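Local structure of proliferating cell nuclear antigen (Entamoeba histolytica, 3P91) at residues 213-218 and 238-243; 5-10 and 63-68. The protein probably acts as a ring-shaped sliding clamp that encircles DNA and raises the processivity of DNA polymerase delta during replication. All coordinates share one frame; numbering follows the deposited sequence.

Interaction 1: 213-218 and 238-243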
ATOM      1  N   LYS A 213     -12.566 -21.380  -2.008  1.00 23.59           N
ATOM      2  CA  LYS A 213     -13.036 -20.007  -2.176  1.00 23.59           C
ATOM      3  C   LYS A 213     -13.904 -19.575  -1.007  1.00 23.06           C
ATOM      4  O   LYS A 213     -13.788 -18.455  -0.521  1.00 28.60           O
ATOM      5  CB  LYS A 213     -13.805 -19.839  -3.487  1.00 24.16           C
ATOM      6  N   GLN A 214     -14.770 -20.472  -0.556  1.00 22.18           N
ATOM      7  CA  GLN A 214     -15.696 -20.178   0.529  1.00 23.36           C
ATOM      8  C   GLN A 214     -14.977 -20.063   1.842  1.00 23.38           C
ATOM      9  O   GLN A 214     -15.176 -19.113   2.590  1.00 23.91           O
ATOM     10  CB  GLN A 214     -16.697 -21.313   0.663  1.00 25.86           C
ATOM     11  CG  GLN A 214     -17.441 -21.584  -0.599  1.00 25.53           C
ATOM     12  CD  GLN A 214     -18.475 -20.546  -0.831  1.00 26.42           C
ATOM     13  OE1 GLN A 214     -19.270 -20.244   0.061  1.00 27.76           O
ATOM     14  NE2 GLN A 214     -18.468 -19.961  -2.018  1.00 30.72           N
ATOM     15  N   ILE A 215     -14.169 -21.072   2.136  1.00 24.19           N
ATOM     16  CA  ILE A 215     -13.445 -21.126   3.388  1.00 22.22           C
ATOM     17  C   ILE A 215     -12.656 -19.843   3.503  1.00 23.70           C
ATOM     18  O   ILE A 215     -12.758 -19.119   4.494  1.00 24.44           O
ATOM     19  CB  ILE A 215     -12.485 -22.328   3.423  1.00 22.85           C
ATOM     20  CG1 ILE A 215     -13.246 -23.634   3.190  1.00 21.18           C
ATOM     21  CG2 ILE A 215     -11.721 -22.372   4.733  1.00 23.19           C
ATOM     22  CD1 ILE A 215     -14.347 -23.884   4.188  1.00 21.50           C
ATOM     23  N   SER A 216     -11.899 -19.547   2.454  1.00 24.37           N
ATOM     24  CA  SER A 216     -11.007 -18.399   2.456  1.00 26.53           C
ATOM     25  C   SER A 216     -11.750 -17.059   2.538  1.00 26.13           C
ATOM     26  O   SER A 216     -11.234 -16.103   3.117  1.00 28.54           O
ATOM     27  CB  SER A 216     -10.079 -18.440   1.239  1.00 28.09           C
ATOM     28  OG  SER A 216     -10.765 -18.036   0.069  1.00 31.74           O
ATOM     29  N   GLU A 217     -12.951 -16.987   1.964  1.00 25.19           N
ATOM     30  CA  GLU A 217     -13.783 -15.787   2.086  1.00 21.89           C
ATOM     31  C   GLU A 217     -14.395 -15.721   3.481  1.00 24.22           C
ATOM     32  O   GLU A 217     -14.504 -14.654   4.072  1.00 26.51           O
ATOM     33  CB  GLU A 217     -14.877 -15.759   1.013  1.00 18.35           C
ATOM     34  N   PHE A 218     -14.788 -16.875   4.008  1.00 23.92           N
ATOM     35  CA  PHE A 218     -15.360 -16.953   5.341  1.00 21.67           C
ATOM     36  C   PHE A 218     -14.335 -16.522   6.366  1.00 21.14           C
ATOM     37  O   PHE A 218     -14.655 -15.823   7.323  1.00 21.51           O
ATOM     38  CB  PHE A 218     -15.777 -18.391   5.666  1.00 22.86           C
ATOM     39  CG  PHE A 218     -16.938 -18.891   4.861  1.00 23.24           C
ATOM     40  CD1 PHE A 218     -17.707 -18.024   4.104  1.00 23.15           C
ATOM     41  CD2 PHE A 218     -17.269 -20.239   4.874  1.00 23.62           C
ATOM     42  CE1 PHE A 218     -18.779 -18.491   3.363  1.00 22.08           C
ATOM     43  CE2 PHE A 218     -18.338 -20.713   4.136  1.00 22.47           C
ATOM     44  CZ  PHE A 218     -19.092 -19.836   3.378  1.00 24.14           C
ATOM     45  N   LEU A 238     -19.903 -28.255   7.528  1.00 22.30           N
ATOM     46  CA  LEU A 238     -19.041 -27.662   8.528  1.00 22.48           C
ATOM     47  C   LEU A 238     -19.655 -26.366   9.045  1.00 22.35           C
ATOM     48  O   LEU A 238     -20.416 -25.709   8.342  1.00 21.07           O
ATOM     49  CB  LEU A 238     -17.678 -27.368   7.899  1.00 22.86           C
ATOM     50  CG  LEU A 238     -16.720 -26.420   8.617  1.00 20.88           C
ATOM     51  CD1 LEU A 238     -15.907 -27.131   9.673  1.00 19.64           C
ATOM     52  CD2 LEU A 238     -15.836 -25.751   7.604  1.00 17.42           C
ATOM     53  N   ILE A 239     -19.318 -26.005  10.278  1.00 22.66           N
ATOM     54  CA  ILE A 239     -19.657 -24.695  10.811  1.00 20.40           C
ATOM     55  C   ILE A 239     -18.383 -23.921  11.102  1.00 21.25           C
ATOM     56  O   ILE A 239     -17.458 -24.434  11.732  1.00 21.87           O
ATOM     57  CB  ILE A 239     -20.434 -24.787  12.131  1.00 21.36           C
ATOM     58  CG1 ILE A 239     -21.464 -25.900  12.075  1.00 20.01           C
ATOM     59  CG2 ILE A 239     -21.115 -23.464  12.453  1.00 20.00           C
ATOM     60  CD1 ILE A 239     -22.122 -26.124  13.391  1.00 21.43           C
ATOM     61  N   MET A 240     -18.335 -22.682  10.638  1.00 21.00           N
ATOM     62  CA  MET A 240     -17.258 -21.786  11.018  1.00 21.18           C
ATOM     63  C   MET A 240     -17.891 -20.638  11.784  1.00 19.72           C
ATOM     64  O   MET A 240     -18.618 -19.839  11.212  1.00 21.08           O
ATOM     65  CB  MET A 240     -16.514 -21.279   9.783  1.00 22.16           C
ATOM     66  CG  MET A 240     -15.191 -20.596  10.078  1.00 21.82           C
ATOM     67  SD  MET A 240     -14.397 -19.977   8.576  1.00 30.38           S
ATOM     68  CE  MET A 240     -14.076 -21.509   7.717  1.00 18.92           C
ATOM     69  N   GLU A 241     -17.630 -20.577  13.084  1.00 21.50           N
ATOM     70  CA  GLU A 241     -18.273 -19.601  13.952  1.00 22.18           C
ATOM     71  C   GLU A 241     -17.334 -18.521  14.478  1.00 22.66           C
ATOM     72  O   GLU A 241     -16.266 -18.809  15.007  1.00 22.45           O
ATOM     73  CB  GLU A 241     -18.915 -20.306  15.140  1.00 23.80           C
ATOM     74  CG  GLU A 241     -19.293 -19.351  16.255  1.00 25.03           C
ATOM     75  CD  GLU A 241     -19.690 -20.069  17.525  1.00 28.73           C
ATOM     76  OE1 GLU A 241     -19.280 -19.620  18.615  1.00 33.02           O
ATOM     77  OE2 GLU A 241     -20.413 -21.081  17.434  1.00 31.14           O
ATOM     78  N   PHE A 242     -17.755 -17.271  14.340  1.00 22.85           N
ATOM     79  CA  PHE A 242     -17.054 -16.153  14.942  1.00 21.23           C
ATOM     80  C   PHE A 242     -17.935 -15.503  16.009  1.00 24.71           C
ATOM     81  O   PHE A 242     -18.789 -14.672  15.703  1.00 23.79           O
ATOM     82  CB  PHE A 242     -16.669 -15.132  13.875  1.00 20.67           C
ATOM     83  CG  PHE A 242     -15.744 -15.675  12.837  1.00 20.83           C
ATOM     84  CD1 PHE A 242     -14.372 -15.577  12.995  1.00 22.05           C
ATOM     85  CD2 PHE A 242     -16.241 -16.305  11.711  1.00 21.31           C
ATOM     86  CE1 PHE A 242     -13.513 -16.094  12.045  1.00 20.60           C
ATOM     87  CE2 PHE A 242     -15.385 -16.816  10.755  1.00 20.10           C
ATOM     88  CZ  PHE A 242     -14.023 -16.712  10.924  1.00 19.43           C
ATOM     89  N   LYS A 243     -17.722 -15.893  17.261  1.00 26.85           N
ATOM     90  CA  LYS A 243     -18.496 -15.352  18.371  1.00 28.39           C
ATOM     91  C   LYS A 243     -17.820 -14.153  19.033  1.00 27.82           C
ATOM     92  O   LYS A 243     -16.767 -14.286  19.654  1.00 28.35           O
ATOM     93  CB  LYS A 243     -18.776 -16.439  19.406  1.00 29.64           C
ATOM     94  CG  LYS A 243     -19.363 -15.906  20.700  1.00 30.69           C
ATOM     95  CD  LYS A 243     -19.929 -17.034  21.540  1.00 39.26           C
ATOM     96  CE  LYS A 243     -18.860 -18.038  21.917  1.00 44.93           C
ATOM     97  NZ  LYS A 243     -17.850 -17.438  22.832  1.00 57.41           N
TER
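Helix segment 213-218 runs almost parallel to strand 238-243, their axes 11° apart and 10.6 Å from each other at closest approach, with F218 and M240 nearest in the backbone. At that spacing the two meet almost wholly through side chains: I215 and F218 from the helix, and L238, M240 and F242, which all lie on the helix-facing side of the strand. M240 bridges most of the gap. Its CG lies anti to the backbone N (chi1 -167°) and the chain stays straight through chi2, which carries the sulfur out to the helix; SD packs against CB of F218 at 3.6 Å. The bend at chi3 (-64°) then turns CE so that it touches CG2 of I215, 3.9 Å away, and lies at the edge of the F218 ring. A flexible, unbranched thioether suits this spot beside a branched aliphatic and an aromatic side chain.

This is helix-on-sheet packing of the PCNA clamp fold, in which helices are laid against antiparallel sheet; F148 of helix 145-158 touches both I215 and M240, and the F218 ring stacks with F251 of the neighbouring strand. Toward the start of the strand, I215 reaches L238 methyl to methyl, CD1 to CD2 at 4.2 Å, the side chains crossing at about a right angle. Farther on comes the backbone exception: F242 places CE2 3.6 Å from F218 O, which accepts a hydrogen bond from S221 OG.

Interaction 2: 5-10 and 63-68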
ATOM      1  N   CYS A   5     -40.317   6.471  16.138  1.00 29.50           N
ATOM      2  CA  CYS A   5     -39.444   5.692  15.253  1.00 29.39           C
ATOM      3  C   CYS A   5     -39.718   4.196  15.324  1.00 28.93           C
ATOM      4  O   CYS A   5     -39.840   3.636  16.414  1.00 31.22           O
ATOM      5  CB  CYS A   5     -37.980   5.911  15.614  1.00 28.93           C
ATOM      6  SG  CYS A   5     -37.315   7.505  15.179  1.00 42.01           S
ATOM      7  N   ALA A   6     -39.778   3.551  14.162  1.00 26.95           N
ATOM      8  CA  ALA A   6     -39.967   2.106  14.083  1.00 24.74           C
ATOM      9  C   ALA A   6     -38.769   1.360  14.660  1.00 25.53           C
ATOM     10  O   ALA A   6     -38.902   0.265  15.219  1.00 23.11           O
ATOM     11  CB  ALA A   6     -40.199   1.685  12.648  1.00 26.06           C
ATOM     12  N   PHE A   7     -37.594   1.963  14.521  1.00 23.54           N
ATOM     13  CA  PHE A   7     -36.373   1.340  14.991  1.00 21.64           C
ATOM     14  C   PHE A   7     -35.350   2.378  15.425  1.00 20.75           C
ATOM     15  O   PHE A   7     -35.075   3.338  14.707  1.00 21.81           O
ATOM     16  CB  PHE A   7     -35.798   0.422  13.905  1.00 22.69           C
ATOM     17  CG  PHE A   7     -34.565  -0.326  14.331  1.00 21.94           C
ATOM     18  CD1 PHE A   7     -34.614  -1.228  15.382  1.00 20.46           C
ATOM     19  CD2 PHE A   7     -33.358  -0.127  13.681  1.00 21.16           C
ATOM     20  CE1 PHE A   7     -33.483  -1.908  15.778  1.00 21.01           C
ATOM     21  CE2 PHE A   7     -32.224  -0.806  14.073  1.00 19.62           C
ATOM     22  CZ  PHE A   7     -32.286  -1.697  15.121  1.00 20.86           C
ATOM     23  N   HIS A   8     -34.804   2.181  16.618  1.00 20.67           N
ATOM     24  CA  HIS A   8     -33.698   2.992  17.105  1.00 22.22           C
ATOM     25  C   HIS A   8     -32.654   2.119  17.804  1.00 20.71           C
ATOM     26  O   HIS A   8     -32.982   1.287  18.640  1.00 19.81           O
ATOM     27  CB  HIS A   8     -34.210   4.093  18.039  1.00 22.15           C
ATOM     28  CG  HIS A   8     -33.133   4.788  18.813  1.00 21.88           C
ATOM     29  ND1 HIS A   8     -32.286   5.715  18.245  1.00 22.74           N
ATOM     30  CD2 HIS A   8     -32.767   4.690  20.112  1.00 21.87           C
ATOM     31  CE1 HIS A   8     -31.442   6.154  19.161  1.00 23.29           C
ATOM     32  NE2 HIS A   8     -31.713   5.548  20.302  1.00 22.31           N
ATOM     33  N   ALA A   9     -31.390   2.310  17.459  1.00 21.15           N
ATOM     34  CA  ALA A   9     -30.332   1.525  18.081  1.00 23.58           C
ATOM     35  C   ALA A   9     -29.014   2.284  18.158  1.00 23.67           C
ATOM     36  O   ALA A   9     -28.561   2.849  17.167  1.00 25.45           O
ATOM     37  CB  ALA A   9     -30.143   0.209  17.334  1.00 21.13           C
ATOM     38  N   LYS A  10     -28.403   2.303  19.339  1.00 22.62           N
ATOM     39  CA  LYS A  10     -27.050   2.818  19.465  1.00 24.23           C
ATOM     40  C   LYS A  10     -26.112   1.752  19.975  1.00 23.03           C
ATOM     41  O   LYS A  10     -26.353   1.153  21.016  1.00 22.75           O
ATOM     42  CB  LYS A  10     -26.979   4.025  20.394  1.00 26.22           C
ATOM     43  CG  LYS A  10     -25.568   4.581  20.517  1.00 25.19           C
ATOM     44  CD  LYS A  10     -25.550   5.776  21.433  1.00 28.72           C
ATOM     45  CE  LYS A  10     -25.939   5.349  22.830  1.00 31.58           C
ATOM     46  NZ  LYS A  10     -26.800   6.358  23.509  1.00 36.44           N
ATOM     47  N   ASP A  63     -26.170   0.210  23.670  1.00 22.82           N
ATOM     48  CA  ASP A  63     -26.467   1.039  24.828  1.00 26.12           C
ATOM     49  C   ASP A  63     -27.939   1.442  24.845  1.00 24.69           C
ATOM     50  O   ASP A  63     -28.531   1.599  25.911  1.00 23.61           O
ATOM     51  CB  ASP A  63     -25.579   2.282  24.835  1.00 26.43           C
ATOM     52  CG  ASP A  63     -24.191   1.991  25.349  1.00 27.25           C
ATOM     53  OD1 ASP A  63     -23.224   2.621  24.859  1.00 28.64           O
ATOM     54  OD2 ASP A  63     -24.072   1.127  26.244  1.00 27.09           O
ATOM     55  N   GLU A  64     -28.511   1.618  23.657  1.00 23.39           N
ATOM     56  CA  GLU A  64     -29.949   1.842  23.499  1.00 23.79           C
ATOM     57  C   GLU A  64     -30.479   0.920  22.413  1.00 24.03           C
ATOM     58  O   GLU A  64     -29.796   0.670  21.413  1.00 23.89           O
ATOM     59  CB  GLU A  64     -30.246   3.289  23.117  1.00 23.47           C
ATOM     60  CG  GLU A  64     -29.660   4.309  24.064  1.00 27.72           C
ATOM     61  CD  GLU A  64     -29.943   5.731  23.633  1.00 29.14           C
ATOM     62  OE1 GLU A  64     -29.781   6.652  24.464  1.00 32.63           O
ATOM     63  OE2 GLU A  64     -30.332   5.927  22.465  1.00 28.69           O
ATOM     64  N   PHE A  65     -31.689   0.408  22.610  1.00 21.37           N
ATOM     65  CA  PHE A  65     -32.302  -0.464  21.620  1.00 20.72           C
ATOM     66  C   PHE A  65     -33.817  -0.485  21.748  1.00 21.63           C
ATOM     67  O   PHE A  65     -34.365  -0.766  22.805  1.00 21.15           O
ATOM     68  CB  PHE A  65     -31.744  -1.889  21.701  1.00 22.61           C
ATOM     69  CG  PHE A  65     -32.100  -2.743  20.511  1.00 22.10           C
ATOM     70  CD1 PHE A  65     -31.251  -2.818  19.414  1.00 19.20           C
ATOM     71  CD2 PHE A  65     -33.291  -3.452  20.479  1.00 20.32           C
ATOM     72  CE1 PHE A  65     -31.582  -3.583  18.319  1.00 18.91           C
ATOM     73  CE2 PHE A  65     -33.623  -4.229  19.385  1.00 19.40           C
ATOM     74  CZ  PHE A  65     -32.768  -4.294  18.304  1.00 20.65           C
ATOM     75  N   GLN A  66     -34.481  -0.173  20.648  1.00 20.67           N
ATOM     76  CA  GLN A  66     -35.921  -0.167  20.591  1.00 19.51           C
ATOM     77  C   GLN A  66     -36.338  -0.690  19.234  1.00 19.76           C
ATOM     78  O   GLN A  66     -35.943  -0.157  18.203  1.00 20.85           O
ATOM     79  CB  GLN A  66     -36.464   1.255  20.801  1.00 21.58           C
ATOM     80  CG  GLN A  66     -37.954   1.425  20.481  1.00 20.73           C
ATOM     81  CD  GLN A  66     -38.871   0.662  21.436  1.00 24.13           C
ATOM     82  OE1 GLN A  66     -38.419   0.069  22.422  1.00 24.02           O
ATOM     83  NE2 GLN A  66     -40.170   0.678  21.146  1.00 24.82           N
ATOM     84  N   CYS A  67     -37.129  -1.749  19.246  1.00 20.50           N
ATOM     85  CA  CYS A  67     -37.741  -2.270  18.040  1.00 21.63           C
ATOM     86  C   CYS A  67     -38.967  -3.019  18.519  1.00 21.18           C
ATOM     87  O   CYS A  67     -38.893  -4.187  18.860  1.00 22.65           O
ATOM     88  CB  CYS A  67     -36.780  -3.196  17.292  1.00 21.70           C
ATOM     89  SG  CYS A  67     -37.236  -3.541  15.584  1.00 19.96           S
ATOM     90  N   LEU A  68     -40.089  -2.313  18.580  1.00 23.12           N
ATOM     91  CA  LEU A  68     -41.298  -2.832  19.207  1.00 22.99           C
ATOM     92  C   LEU A  68     -41.882  -3.944  18.357  1.00 23.72           C
ATOM     93  O   LEU A  68     -42.248  -5.008  18.858  1.00 22.15           O
ATOM     94  CB  LEU A  68     -42.326  -1.708  19.402  1.00 22.16           C
ATOM     95  CG  LEU A  68     -43.474  -2.010  20.374  1.00 24.63           C
ATOM     96  CD1 LEU A  68     -42.972  -1.952  21.807  1.00 23.78           C
ATOM     97  CD2 LEU A  68     -44.651  -1.068  20.181  1.00 23.15           C
TER
HETATM   98  O   HOH W   1     -39.732   0.801  17.992  1.00 22.15           O
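Two antiparallel strands pair here at the margin of a five-stranded sheet in the N-terminal half of the chain: 63-66 lies on strand 62-66, one of the two outermost within this chain, and 7-10 on its neighbour 7-11. H8 and Q66 form a hydrogen-bonded pair, H8 N reaching Q66 O at 3.0 Å and Q66 N returning to H8 O at 2.9 Å. A9 and F65 follow as a non-hydrogen-bonded pair, then K10 and E64 as a hydrogen-bonded one, K10 N donating to E64 O at 3.0 Å. Here a classic bulge sets D63 and E64 together opposite K10: D63 N gives K10 O a 2.8 Å bond, while that from E64 N is weak. At the other end a water accepts from L68 N and donates to A6 O.

On the face bearing F7, A9 and F65, the edge of the F7 ring points at the face of F65 in an offset edge-to-face stack, centroids 5.4 Å apart and planes at 78°. The small A9 leaves room for F65, its CB 3.8 Å from CD1 of that ring. C67 CB lies at the F7 ring edge.

E64 commands the opposite face. Its chain, extended beyond CG (chi2 178°), carries the carboxylate out to two partners, one for each oxygen: H8 NE2 donates to OE2 at 2.6 Å, nearly straight and in the imidazole plane, and K10 NZ makes a 3.1 Å salt bridge to OE1. With H8 ND1 bonded to D96 OD2, the imidazole is gripped at both nitrogens by carboxylates, which would probably favour its protonated, positively charged form.

How the interactions relate
Interaction 2 belongs to the N-terminal PCNA domain and interaction 1 to the C-terminal one; their centres are 30 Å apart and their nearest atoms about 17 Å. Interaction 1 is buried, its centre about 7 Å from the centre of the chain, whereas interaction 2 is partly exposed, its centre about 23 Å from the same point. The difference shows in their chemistry: the first joins a helix to a sheet with apolar side chains, while the second joins strands within a sheet and adds charged groups on one face. Strand 238-244 belongs to the nine-stranded sheet that combines strands from both halves of the chain; 7-11 and 62-66 belong to a separate sheet. Neither contact is touched by another subunit of the trimer.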